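Local coordinates for nigerythrin (Desulfovibrio vulgaris subsp. vulgaris, PDB 1YUZ), which shows NADH peroxidase activity in vitro and, as a homodimeric rubrerythrin relative, combines a diiron centre with a rubredoxin-like iron site, at residues K46-A51 with A68-E73; G39-H44 with I75-E80; S110-E115 with R155-Y160. All coordinates share one frame; numbering follows the deposited sequence.

Contact 1: K46-A51 with A68-E73; sequences KYTAFA and ATAAAE. With FE2 (Fe (II) ion), chain G; FE (Fe (III) ion), chain F.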
ATOM      1  N   LYS B  46      -1.618 -13.127 -12.832  1.00 10.01           N
ATOM      2  CA  LYS B  46      -1.489 -11.687 -12.980  1.00  9.95           C
ATOM      3  C   LYS B  46      -0.054 -11.213 -12.761  1.00  9.68           C
ATOM      4  O   LYS B  46       0.492 -10.465 -13.569  1.00  9.36           O
ATOM      5  CB  LYS B  46      -2.421 -10.966 -12.005  1.00 10.57           C
ATOM      6  CG  LYS B  46      -2.501  -9.477 -12.271  1.00 11.39           C
ATOM      7  CD  LYS B  46      -3.551  -8.786 -11.425  1.00 12.36           C
ATOM      8  CE  LYS B  46      -3.109  -8.638  -9.985  1.00 12.79           C
ATOM      9  NZ  LYS B  46      -4.061  -7.767  -9.234  1.00 13.28           N
ATOM     10  N   TYR B  47       0.560 -11.655 -11.670  1.00  9.32           N
ATOM     11  CA  TYR B  47       1.923 -11.252 -11.358  1.00  9.19           C
ATOM     12  C   TYR B  47       2.920 -11.765 -12.377  1.00  9.19           C
ATOM     13  O   TYR B  47       3.925 -11.111 -12.658  1.00  9.05           O
ATOM     14  CB  TYR B  47       2.286 -11.731  -9.960  1.00  9.06           C
ATOM     15  CG  TYR B  47       1.466 -11.052  -8.888  1.00  8.99           C
ATOM     16  CD1 TYR B  47       1.427 -11.555  -7.592  1.00  8.97           C
ATOM     17  CD2 TYR B  47       0.729  -9.896  -9.172  1.00  8.99           C
ATOM     18  CE1 TYR B  47       0.676 -10.928  -6.603  1.00  9.16           C
ATOM     19  CE2 TYR B  47      -0.026  -9.261  -8.190  1.00  9.22           C
ATOM     20  CZ  TYR B  47      -0.045  -9.784  -6.911  1.00  9.26           C
ATOM     21  OH  TYR B  47      -0.787  -9.166  -5.933  1.00  9.83           O
ATOM     22  N   THR B  48       2.643 -12.938 -12.930  1.00  9.32           N
ATOM     23  CA  THR B  48       3.515 -13.512 -13.941  1.00  9.52           C
ATOM     24  C   THR B  48       3.445 -12.632 -15.191  1.00  9.53           C
ATOM     25  O   THR B  48       4.466 -12.341 -15.817  1.00  9.67           O
ATOM     26  CB  THR B  48       3.084 -14.950 -14.263  1.00  9.58           C
ATOM     27  OG1 THR B  48       3.274 -15.759 -13.097  1.00  9.89           O
ATOM     28  CG2 THR B  48       3.908 -15.523 -15.412  1.00  9.86           C
ATOM     29  N   ALA B  49       2.241 -12.190 -15.544  1.00  9.57           N
ATOM     30  CA  ALA B  49       2.083 -11.321 -16.703  1.00  9.68           C
ATOM     31  C   ALA B  49       2.732  -9.963 -16.407  1.00  9.78           C
ATOM     32  O   ALA B  49       3.396  -9.380 -17.265  1.00  9.96           O
ATOM     33  CB  ALA B  49       0.607 -11.142 -17.032  1.00  9.70           C
ATOM     34  N   PHE B  50       2.540  -9.462 -15.190  1.00  9.80           N
ATOM     35  CA  PHE B  50       3.128  -8.181 -14.802  1.00  9.90           C
ATOM     36  C   PHE B  50       4.657  -8.236 -14.867  1.00 10.10           C
ATOM     37  O   PHE B  50       5.305  -7.269 -15.265  1.00  9.99           O
ATOM     38  CB  PHE B  50       2.700  -7.803 -13.382  1.00  9.79           C
ATOM     39  CG  PHE B  50       1.272  -7.330 -13.265  1.00  9.71           C
ATOM     40  CD1 PHE B  50       0.763  -6.973 -12.022  1.00  9.81           C
ATOM     41  CD2 PHE B  50       0.446  -7.216 -14.382  1.00  9.70           C
ATOM     42  CE1 PHE B  50      -0.542  -6.507 -11.887  1.00  9.65           C
ATOM     43  CE2 PHE B  50      -0.866  -6.748 -14.251  1.00  9.71           C
ATOM     44  CZ  PHE B  50      -1.357  -6.395 -13.001  1.00  9.69           C
ATOM     45  N   ALA B  51       5.232  -9.368 -14.468  1.00 10.40           N
ATOM     46  CA  ALA B  51       6.684  -9.531 -14.490  1.00 11.01           C
ATOM     47  C   ALA B  51       7.209  -9.477 -15.918  1.00 11.56           C
ATOM     48  O   ALA B  51       8.192  -8.796 -16.205  1.00 11.66           O
ATOM     49  CB  ALA B  51       7.073 -10.854 -13.848  1.00 10.91           C
ATOM     50  N   ALA B  68       8.910 -12.903  -7.670  1.00  9.06           N
ATOM     51  CA  ALA B  68       9.016 -13.388  -6.303  1.00  8.73           C
ATOM     52  C   ALA B  68       7.625 -13.470  -5.683  1.00  8.53           C
ATOM     53  O   ALA B  68       7.299 -14.434  -4.997  1.00  8.47           O
ATOM     54  CB  ALA B  68       9.900 -12.456  -5.481  1.00  8.80           C
ATOM     55  N   THR B  69       6.795 -12.464  -5.939  1.00  8.38           N
ATOM     56  CA  THR B  69       5.454 -12.458  -5.369  1.00  8.33           C
ATOM     57  C   THR B  69       4.575 -13.541  -5.994  1.00  8.30           C
ATOM     58  O   THR B  69       3.753 -14.149  -5.312  1.00  8.25           O
ATOM     59  CB  THR B  69       4.797 -11.073  -5.499  1.00  8.33           C
ATOM     60  OG1 THR B  69       5.716 -10.072  -5.036  1.00  8.32           O
ATOM     61  CG2 THR B  69       3.553 -11.003  -4.628  1.00  8.32           C
ATOM     62  N   ALA B  70       4.752 -13.797  -7.286  1.00  8.36           N
ATOM     63  CA  ALA B  70       3.984 -14.855  -7.931  1.00  8.45           C
ATOM     64  C   ALA B  70       4.363 -16.160  -7.235  1.00  8.51           C
ATOM     65  O   ALA B  70       3.504 -16.978  -6.909  1.00  8.71           O
ATOM     66  CB  ALA B  70       4.326 -14.933  -9.410  1.00  8.47           C
ATOM     67  N   ALA B  71       5.658 -16.344  -6.989  1.00  8.42           N
ATOM     68  CA  ALA B  71       6.131 -17.552  -6.328  1.00  8.39           C
ATOM     69  C   ALA B  71       5.521 -17.654  -4.932  1.00  8.36           C
ATOM     70  O   ALA B  71       5.188 -18.747  -4.469  1.00  8.51           O
ATOM     71  CB  ALA B  71       7.650 -17.542  -6.252  1.00  8.30           C
ATOM     72  N   ALA B  72       5.365 -16.514  -4.266  1.00  8.27           N
ATOM     73  CA  ALA B  72       4.767 -16.490  -2.937  1.00  8.29           C
ATOM     74  C   ALA B  72       3.323 -16.974  -3.007  1.00  8.36           C
ATOM     75  O   ALA B  72       2.874 -17.734  -2.152  1.00  8.28           O
ATOM     76  CB  ALA B  72       4.816 -15.079  -2.363  1.00  8.33           C
ATOM     77  N   GLU B  73       2.594 -16.541  -4.030  1.00  8.56           N
ATOM     78  CA  GLU B  73       1.208 -16.958  -4.159  1.00  8.88           C
ATOM     79  C   GLU B  73       1.131 -18.465  -4.410  1.00  8.99           C
ATOM     80  O   GLU B  73       0.185 -19.125  -3.978  1.00  9.03           O
ATOM     81  CB  GLU B  73       0.508 -16.198  -5.290  1.00  9.00           C
ATOM     82  CG  GLU B  73       0.607 -14.671  -5.227  1.00  9.32           C
ATOM     83  CD  GLU B  73       0.267 -14.076  -3.869  1.00  9.56           C
ATOM     84  OE1 GLU B  73      -0.578 -14.638  -3.136  1.00  9.91           O
ATOM     85  OE2 GLU B  73       0.834 -13.012  -3.541  1.00  9.82           O
TER
HETATM   86 FE   FE2 G 302       0.252 -11.613  -2.209  1.00  8.13          FE
HETATM   87 FE    FE F 301      -2.471 -13.737  -2.523  1.00 10.00          FE
HETATM   88  O   HOH W   1      -1.768 -12.013  -3.143  1.00 13.29           O

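Contact 2: G39-H44 with I75-E80; sequences GETGAH and IHIGLE. With FE (Fe (III) ion), chain F.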
ATOM      1  N   GLY B  39      -8.512 -17.586  -6.183  1.00 10.90           N
ATOM      2  CA  GLY B  39      -8.021 -16.221  -6.187  1.00 10.67           C
ATOM      3  C   GLY B  39      -6.515 -16.140  -6.348  1.00 10.53           C
ATOM      4  O   GLY B  39      -6.009 -15.304  -7.095  1.00 10.73           O
ATOM      5  N   GLU B  40      -5.793 -17.009  -5.651  1.00 10.25           N
ATOM      6  CA  GLU B  40      -4.339 -17.012  -5.731  1.00 10.09           C
ATOM      7  C   GLU B  40      -3.852 -17.486  -7.089  1.00 10.00           C
ATOM      8  O   GLU B  40      -2.794 -17.071  -7.554  1.00  9.86           O
ATOM      9  CB  GLU B  40      -3.755 -17.881  -4.619  1.00 10.00           C
ATOM     10  CG  GLU B  40      -4.099 -17.369  -3.220  1.00 10.10           C
ATOM     11  CD  GLU B  40      -3.438 -16.035  -2.889  1.00 10.11           C
ATOM     12  OE1 GLU B  40      -3.320 -15.165  -3.785  1.00 10.25           O
ATOM     13  OE2 GLU B  40      -3.041 -15.852  -1.723  1.00 10.02           O
ATOM     14  N   THR B  41      -4.628 -18.356  -7.727  1.00 10.08           N
ATOM     15  CA  THR B  41      -4.265 -18.847  -9.043  1.00 10.16           C
ATOM     16  C   THR B  41      -4.353 -17.659  -9.997  1.00 10.12           C
ATOM     17  O   THR B  41      -3.520 -17.497 -10.883  1.00 10.19           O
ATOM     18  CB  THR B  41      -5.210 -19.984  -9.475  1.00 10.19           C
ATOM     19  OG1 THR B  41      -5.105 -21.059  -8.531  1.00 10.49           O
ATOM     20  CG2 THR B  41      -4.835 -20.508 -10.852  1.00 10.45           C
ATOM     21  N   GLY B  42      -5.358 -16.815  -9.790  1.00  9.97           N
ATOM     22  CA  GLY B  42      -5.503 -15.632 -10.618  1.00 10.00           C
ATOM     23  C   GLY B  42      -4.376 -14.653 -10.327  1.00  9.98           C
ATOM     24  O   GLY B  42      -3.816 -14.048 -11.237  1.00 10.03           O
ATOM     25  N   ALA B  43      -4.039 -14.493  -9.049  1.00  9.88           N
ATOM     26  CA  ALA B  43      -2.966 -13.587  -8.652  1.00  9.85           C
ATOM     27  C   ALA B  43      -1.642 -14.024  -9.266  1.00  9.81           C
ATOM     28  O   ALA B  43      -0.861 -13.200  -9.739  1.00  9.80           O
ATOM     29  CB  ALA B  43      -2.849 -13.545  -7.134  1.00  9.90           C
ATOM     30  N   HIS B  44      -1.387 -15.327  -9.254  1.00  9.92           N
ATOM     31  CA  HIS B  44      -0.150 -15.840  -9.818  1.00 10.20           C
ATOM     32  C   HIS B  44      -0.072 -15.512 -11.299  1.00 10.22           C
ATOM     33  O   HIS B  44       0.965 -15.070 -11.794  1.00 10.25           O
ATOM     34  CB  HIS B  44      -0.051 -17.352  -9.620  1.00 10.69           C
ATOM     35  CG  HIS B  44       1.240 -17.929 -10.102  1.00 11.11           C
ATOM     36  ND1 HIS B  44       1.472 -18.245 -11.424  1.00 11.51           N
ATOM     37  CD2 HIS B  44       2.391 -18.198  -9.444  1.00 11.51           C
ATOM     38  CE1 HIS B  44       2.712 -18.685 -11.556  1.00 11.58           C
ATOM     39  NE2 HIS B  44       3.290 -18.666 -10.370  1.00 11.88           N
ATOM     40  N   ILE B  75       3.089 -20.621  -3.137  1.00  9.24           N
ATOM     41  CA  ILE B  75       3.308 -21.231  -1.833  1.00  9.28           C
ATOM     42  C   ILE B  75       1.967 -21.232  -1.100  1.00  9.23           C
ATOM     43  O   ILE B  75       1.611 -22.212  -0.453  1.00  9.23           O
ATOM     44  CB  ILE B  75       4.368 -20.445  -1.017  1.00  9.43           C
ATOM     45  CG1 ILE B  75       5.752 -20.679  -1.630  1.00  9.63           C
ATOM     46  CG2 ILE B  75       4.342 -20.875   0.453  1.00  9.64           C
ATOM     47  CD1 ILE B  75       6.853 -19.866  -0.999  1.00 10.05           C
ATOM     48  N   HIS B  76       1.218 -20.138  -1.214  1.00  9.12           N
ATOM     49  CA  HIS B  76      -0.091 -20.048  -0.574  1.00  9.24           C
ATOM     50  C   HIS B  76      -1.007 -21.131  -1.131  1.00  9.41           C
ATOM     51  O   HIS B  76      -1.699 -21.818  -0.382  1.00  9.51           O
ATOM     52  CB  HIS B  76      -0.701 -18.668  -0.814  1.00  9.17           C
ATOM     53  CG  HIS B  76       0.049 -17.559  -0.145  1.00  8.99           C
ATOM     54  ND1 HIS B  76      -0.181 -16.229  -0.420  1.00  9.23           N
ATOM     55  CD2 HIS B  76       1.035 -17.586   0.782  1.00  9.21           C
ATOM     56  CE1 HIS B  76       0.633 -15.485   0.306  1.00  9.08           C
ATOM     57  NE2 HIS B  76       1.381 -16.284   1.045  1.00  9.24           N
ATOM     58  N   ILE B  77      -1.012 -21.281  -2.449  1.00  9.63           N
ATOM     59  CA  ILE B  77      -1.838 -22.300  -3.080  1.00  9.92           C
ATOM     60  C   ILE B  77      -1.467 -23.676  -2.538  1.00 10.06           C
ATOM     61  O   ILE B  77      -2.341 -24.486  -2.232  1.00  9.95           O
ATOM     62  CB  ILE B  77      -1.663 -22.284  -4.607  1.00 10.07           C
ATOM     63  CG1 ILE B  77      -2.288 -21.007  -5.175  1.00 10.34           C
ATOM     64  CG2 ILE B  77      -2.294 -23.529  -5.222  1.00 10.24           C
ATOM     65  CD1 ILE B  77      -1.959 -20.752  -6.619  1.00 10.75           C
ATOM     66  N   GLY B  78      -0.167 -23.934  -2.417  1.00 10.18           N
ATOM     67  CA  GLY B  78       0.286 -25.217  -1.905  1.00 10.52           C
ATOM     68  C   GLY B  78      -0.230 -25.489  -0.505  1.00 10.70           C
ATOM     69  O   GLY B  78      -0.679 -26.595  -0.209  1.00 10.94           O
ATOM     70  N   LEU B  79      -0.167 -24.482   0.360  1.00 10.86           N
ATOM     71  CA  LEU B  79      -0.634 -24.635   1.733  1.00 11.14           C
ATOM     72  C   LEU B  79      -2.132 -24.897   1.781  1.00 11.23           C
ATOM     73  O   LEU B  79      -2.599 -25.751   2.533  1.00 11.33           O
ATOM     74  CB  LEU B  79      -0.318 -23.377   2.544  1.00 11.39           C
ATOM     75  CG  LEU B  79       1.159 -23.054   2.778  1.00 11.67           C
ATOM     76  CD1 LEU B  79       1.274 -21.711   3.476  1.00 11.93           C
ATOM     77  CD2 LEU B  79       1.806 -24.155   3.610  1.00 12.15           C
ATOM     78  N   GLU B  80      -2.883 -24.154   0.976  1.00 11.22           N
ATOM     79  CA  GLU B  80      -4.332 -24.293   0.932  1.00 11.49           C
ATOM     80  C   GLU B  80      -4.749 -25.605   0.278  1.00 11.91           C
ATOM     81  O   GLU B  80      -5.646 -26.295   0.768  1.00 11.92           O
ATOM     82  CB  GLU B  80      -4.930 -23.084   0.204  1.00 11.10           C
ATOM     83  CG  GLU B  80      -4.699 -21.798   1.002  1.00 10.65           C
ATOM     84  CD  GLU B  80      -4.766 -20.514   0.187  1.00 10.78           C
ATOM     85  OE1 GLU B  80      -4.907 -20.564  -1.052  1.00 10.69           O
ATOM     86  OE2 GLU B  80      -4.666 -19.438   0.811  1.00 10.44           O
TER
HETATM   87 FE    FE F 301      -2.471 -13.737  -2.523  1.00 10.00          FE
HETATM   88  O   HOH W   1      -1.768 -12.013  -3.143  1.00 13.29           O

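Contact 3: S110-E115 with R155-Y160; sequences SGANGE and RYLAAY. With FE2 (Fe (II) ion), chain G.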
ATOM      1  N   SER B 110      -2.239  -2.076  -9.155  1.00  8.38           N
ATOM      2  CA  SER B 110      -3.205  -3.167  -9.225  1.00  8.76           C
ATOM      3  C   SER B 110      -2.783  -4.246  -8.232  1.00  8.66           C
ATOM      4  O   SER B 110      -3.608  -4.803  -7.508  1.00  8.72           O
ATOM      5  CB  SER B 110      -3.237  -3.745 -10.641  1.00  9.22           C
ATOM      6  OG  SER B 110      -4.082  -4.880 -10.713  1.00 10.68           O
ATOM      7  N   GLY B 111      -1.489  -4.538  -8.200  1.00  8.47           N
ATOM      8  CA  GLY B 111      -0.987  -5.532  -7.274  1.00  8.48           C
ATOM      9  C   GLY B 111      -1.231  -5.107  -5.837  1.00  8.35           C
ATOM     10  O   GLY B 111      -1.746  -5.883  -5.034  1.00  8.34           O
ATOM     11  N   ALA B 112      -0.876  -3.870  -5.509  1.00  8.38           N
ATOM     12  CA  ALA B 112      -1.066  -3.371  -4.156  1.00  8.48           C
ATOM     13  C   ALA B 112      -2.528  -3.446  -3.737  1.00  8.54           C
ATOM     14  O   ALA B 112      -2.835  -3.863  -2.620  1.00  8.43           O
ATOM     15  CB  ALA B 112      -0.563  -1.943  -4.052  1.00  8.68           C
ATOM     16  N   ASN B 113      -3.434  -3.051  -4.625  1.00  8.51           N
ATOM     17  CA  ASN B 113      -4.851  -3.089  -4.289  1.00  8.66           C
ATOM     18  C   ASN B 113      -5.331  -4.508  -4.043  1.00  8.50           C
ATOM     19  O   ASN B 113      -6.120  -4.754  -3.128  1.00  8.64           O
ATOM     20  CB  ASN B 113      -5.688  -2.437  -5.388  1.00  9.28           C
ATOM     21  CG  ASN B 113      -5.540  -0.932  -5.405  1.00  9.71           C
ATOM     22  OD1 ASN B 113      -5.237  -0.322  -4.382  1.00 10.81           O
ATOM     23  ND2 ASN B 113      -5.765  -0.322  -6.566  1.00 10.35           N
ATOM     24  N   GLY B 114      -4.848  -5.444  -4.851  1.00  8.24           N
ATOM     25  CA  GLY B 114      -5.246  -6.827  -4.678  1.00  8.01           C
ATOM     26  C   GLY B 114      -4.722  -7.365  -3.357  1.00  7.85           C
ATOM     27  O   GLY B 114      -5.437  -8.055  -2.627  1.00  8.08           O
ATOM     28  N   GLU B 115      -3.467  -7.048  -3.048  1.00  7.73           N
ATOM     29  CA  GLU B 115      -2.845  -7.495  -1.808  1.00  7.78           C
ATOM     30  C   GLU B 115      -3.597  -6.932  -0.611  1.00  7.74           C
ATOM     31  O   GLU B 115      -3.835  -7.642   0.368  1.00  7.70           O
ATOM     32  CB  GLU B 115      -1.384  -7.045  -1.754  1.00  7.71           C
ATOM     33  CG  GLU B 115      -0.490  -7.666  -2.817  1.00  7.80           C
ATOM     34  CD  GLU B 115      -0.299  -9.165  -2.639  1.00  7.84           C
ATOM     35  OE1 GLU B 115      -0.614  -9.694  -1.555  1.00  7.98           O
ATOM     36  OE2 GLU B 115       0.188  -9.818  -3.584  1.00  7.98           O
ATOM     37  N   ARG B 155       5.709  -3.901  -0.343  1.00  7.59           N
ATOM     38  CA  ARG B 155       6.775  -4.037  -1.330  1.00  7.84           C
ATOM     39  C   ARG B 155       6.367  -3.389  -2.650  1.00  7.69           C
ATOM     40  O   ARG B 155       7.173  -2.728  -3.295  1.00  7.59           O
ATOM     41  CB  ARG B 155       7.107  -5.517  -1.547  1.00  8.46           C
ATOM     42  CG  ARG B 155       7.829  -6.176  -0.368  1.00  9.70           C
ATOM     43  CD  ARG B 155       9.343  -6.199  -0.567  1.00 11.02           C
ATOM     44  NE  ARG B 155       9.919  -4.879  -0.806  1.00 12.20           N
ATOM     45  CZ  ARG B 155      10.047  -3.931   0.116  1.00 12.54           C
ATOM     46  NH1 ARG B 155       9.635  -4.152   1.356  1.00 13.19           N
ATOM     47  NH2 ARG B 155      10.597  -2.763  -0.203  1.00 12.71           N
ATOM     48  N   TYR B 156       5.115  -3.572  -3.050  1.00  7.56           N
ATOM     49  CA  TYR B 156       4.640  -2.983  -4.295  1.00  7.66           C
ATOM     50  C   TYR B 156       4.608  -1.462  -4.211  1.00  7.68           C
ATOM     51  O   TYR B 156       4.974  -0.778  -5.163  1.00  7.56           O
ATOM     52  CB  TYR B 156       3.248  -3.519  -4.637  1.00  7.64           C
ATOM     53  CG  TYR B 156       3.241  -4.928  -5.201  1.00  7.55           C
ATOM     54  CD1 TYR B 156       2.145  -5.767  -5.005  1.00  7.62           C
ATOM     55  CD2 TYR B 156       4.297  -5.398  -5.985  1.00  7.71           C
ATOM     56  CE1 TYR B 156       2.094  -7.032  -5.582  1.00  7.60           C
ATOM     57  CE2 TYR B 156       4.256  -6.662  -6.567  1.00  7.59           C
ATOM     58  CZ  TYR B 156       3.153  -7.471  -6.364  1.00  7.68           C
ATOM     59  OH  TYR B 156       3.101  -8.713  -6.963  1.00  8.11           O
ATOM     60  N   LEU B 157       4.172  -0.926  -3.076  1.00  7.83           N
ATOM     61  CA  LEU B 157       4.124   0.522  -2.921  1.00  8.12           C
ATOM     62  C   LEU B 157       5.536   1.105  -2.882  1.00  8.05           C
ATOM     63  O   LEU B 157       5.786   2.173  -3.435  1.00  7.93           O
ATOM     64  CB  LEU B 157       3.344   0.897  -1.656  1.00  8.78           C
ATOM     65  CG  LEU B 157       1.862   0.501  -1.695  1.00  9.56           C
ATOM     66  CD1 LEU B 157       1.232   0.674  -0.328  1.00  9.94           C
ATOM     67  CD2 LEU B 157       1.131   1.342  -2.723  1.00 10.10           C
ATOM     68  N   ALA B 158       6.464   0.400  -2.241  1.00  7.91           N
ATOM     69  CA  ALA B 158       7.848   0.863  -2.174  1.00  8.00           C
ATOM     70  C   ALA B 158       8.424   0.899  -3.586  1.00  8.03           C
ATOM     71  O   ALA B 158       9.102   1.852  -3.971  1.00  8.07           O
ATOM     72  CB  ALA B 158       8.674  -0.071  -1.297  1.00  8.06           C
ATOM     73  N   ALA B 159       8.148  -0.143  -4.361  1.00  8.00           N
ATOM     74  CA  ALA B 159       8.644  -0.222  -5.731  1.00  7.96           C
ATOM     75  C   ALA B 159       8.034   0.882  -6.585  1.00  7.94           C
ATOM     76  O   ALA B 159       8.690   1.430  -7.468  1.00  8.03           O
ATOM     77  CB  ALA B 159       8.314  -1.582  -6.322  1.00  7.86           C
ATOM     78  N   TYR B 160       6.772   1.204  -6.320  1.00  7.76           N
ATOM     79  CA  TYR B 160       6.073   2.252  -7.055  1.00  7.95           C
ATOM     80  C   TYR B 160       6.709   3.607  -6.745  1.00  8.25           C
ATOM     81  O   TYR B 160       6.953   4.411  -7.643  1.00  8.26           O
ATOM     82  CB  TYR B 160       4.597   2.254  -6.645  1.00  7.66           C
ATOM     83  CG  TYR B 160       3.733   3.305  -7.309  1.00  7.42           C
ATOM     84  CD1 TYR B 160       3.080   3.043  -8.514  1.00  7.39           C
ATOM     85  CD2 TYR B 160       3.514   4.538  -6.696  1.00  7.37           C
ATOM     86  CE1 TYR B 160       2.220   3.979  -9.082  1.00  7.49           C
ATOM     87  CE2 TYR B 160       2.661   5.481  -7.258  1.00  7.51           C
ATOM     88  CZ  TYR B 160       2.015   5.190  -8.445  1.00  7.44           C
ATOM     89  OH  TYR B 160       1.136   6.103  -8.974  1.00  7.99           O
TER
HETATM   90 FE   FE2 G 302       0.252 -11.613  -2.209  1.00  8.13          FE
HETATM   91  O   HOH W   1      -1.768 -12.013  -3.143  1.00 13.29           O

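Contact 1: K46-A51 with A68-E73
Tyr47 reaches across from helix 29-56 and lays its CD1-CE1 side along three residues of helix 60-87: Ala70 at its base, Thr69 along the ring and Glu73 near the end. Where the backbones come nearest, the CA atoms of Tyr47 and Ala70 are 5.4 Å apart, and Tyr47 CB rests on the methyl CB of Ala70 at 3.8 Å. Further out, Thr69 CG2 touches Tyr47 CE1 at 3.5 Å, approaching the ring obliquely. In Thr69, OG1 stands beside the backbone N (chi1 -49°) and bonds the carbonyl of Leu65, one turn earlier, leaving CG2, anti to N, to face the ring. Glu73 OE2 lies at the ring edge, near its plane, 3.7 Å from Tyr47 CE1, with carboxylate and ring planes 67° apart. These two antiparallel helices, their local axes 8.6 Å apart, form one pair of the ferritin-like four-helix bundle that houses the diiron site. Glu73 bridges the two metals: OE2 binds the iron(II) ion at 2.0 Å and OE1 the iron(III) ion at 2.2 Å. The Tyr47 hydroxyl passes beyond this pair to hydrogen-bond Glu115, another ligand of the iron(II) ion, and its ring meets that of Tyr156 edge-to-face. Packing is thinner on the outer side, where Thr48 is exposed and covers little of the facing helix; its OG1 merely brushes Ala70 CB at 3.9 Å, while hydrogen-bonding the carbonyl of His44 in its own helix.

Contact 2: G39-H44 with I75-E80
Glu40 and His76 meet beside the iron(III) ion, and the glutamate makes a different contact at each step along its length. Its CB packs on Ile77 CG1 at 3.5 Å, the tightest carbon contact between the two segments. CG comes next, with Glu80 OE1 3.9 Å away. A bend at chi2 (-67°) then turns the carboxylate toward the metal, which it chelates through both oxygens, OE1 at 2.1 Å and OE2 at 2.3 Å. OE2 also accepts a hydrogen bond from His76 ND1 at 3.2 Å, bent to 147° at the hydrogen and arriving from above the carboxylate plane; ND1 makes a weak hydrogen bond to Glu73 as well. Tyr123 OH sits between two buried carboxylates, hydrogen-bonded to Glu40 OE2 and to Glu80 OE2. On the flank, the Ile77 side chain crosses that of Thr41 at about a right angle, CD1 lying 3.7 Å from Thr41 OG1, which is hydrogen-bonded to the carbonyl of Ile37. Glu73, Glu118 and Glu149 complete the protein ligands of the iron(III) ion. The two antiparallel segments lie on helices 29-56 and 60-87; helix 136-161 packs against His76 and Glu80, while the loop residues Pro94 and Val96 cover Thr41.

Contact 3: S110-E115 with R155-Y160
The second helix pair of the four-helix diiron bundle, helices 104-132 and 136-161, packs here through Tyr156, whose ring lies against the backbone at Gly111 and Ala112. Tyr156 CD1 is 3.5 Å from Gly111 C and 3.6 Å from Ala112 N, both approached obliquely. Gly111, without a side chain, lets the ring come down on its backbone, its CA 3.8 Å from Tyr156 CE1. Glu115 CG lies at the ring edge, near its plane, 3.8 Å from Tyr156 CE1, and the two side chains cross at about a right angle. Beyond CG the carboxylate lies at the iron(II) ion. It chelates the metal with OE1 at 2.2 Å and OE2 at 2.3 Å, OE2 being the oxygen bonded to Tyr47. On the other flank, Ala112 CB rests 3.9 Å from Leu157 CD2 and, more loosely, 4.2 Å from Tyr156 CB. Leu157 continues the packing into the dimer, touching Leu157 of the second subunit. Glu73, Glu149 and His152 supply the remaining protein ligands of the iron(II) ion. A pair of antiparallel helices contributing carboxylate ligands to a dinuclear iron site is characteristic of the ferritin-like four-helix bundle of the rubrerythrins.

Overall arrangement
From the N terminus, helix 29-56 supplies first 39-44 and then 46-51, and helix 60-87 returns antiparallel with 68-73 before 75-80. Contact 1 therefore closes the inner part of this hairpin and contact 2, enclosing it, the outer part. Contact 3 follows in series, joining helices 104-132 and 136-161 as the second hairpin of the bundle. Glu40 and Glu73 bring contacts 1 and 2 together at the iron(III) ion. Tyr47 and Lys46 of contact 1 tie the two hairpins together through contact 3. Contacts 2 and 3 do not touch, their centres about 17 Å apart, yet each holds a ligand of the diiron site.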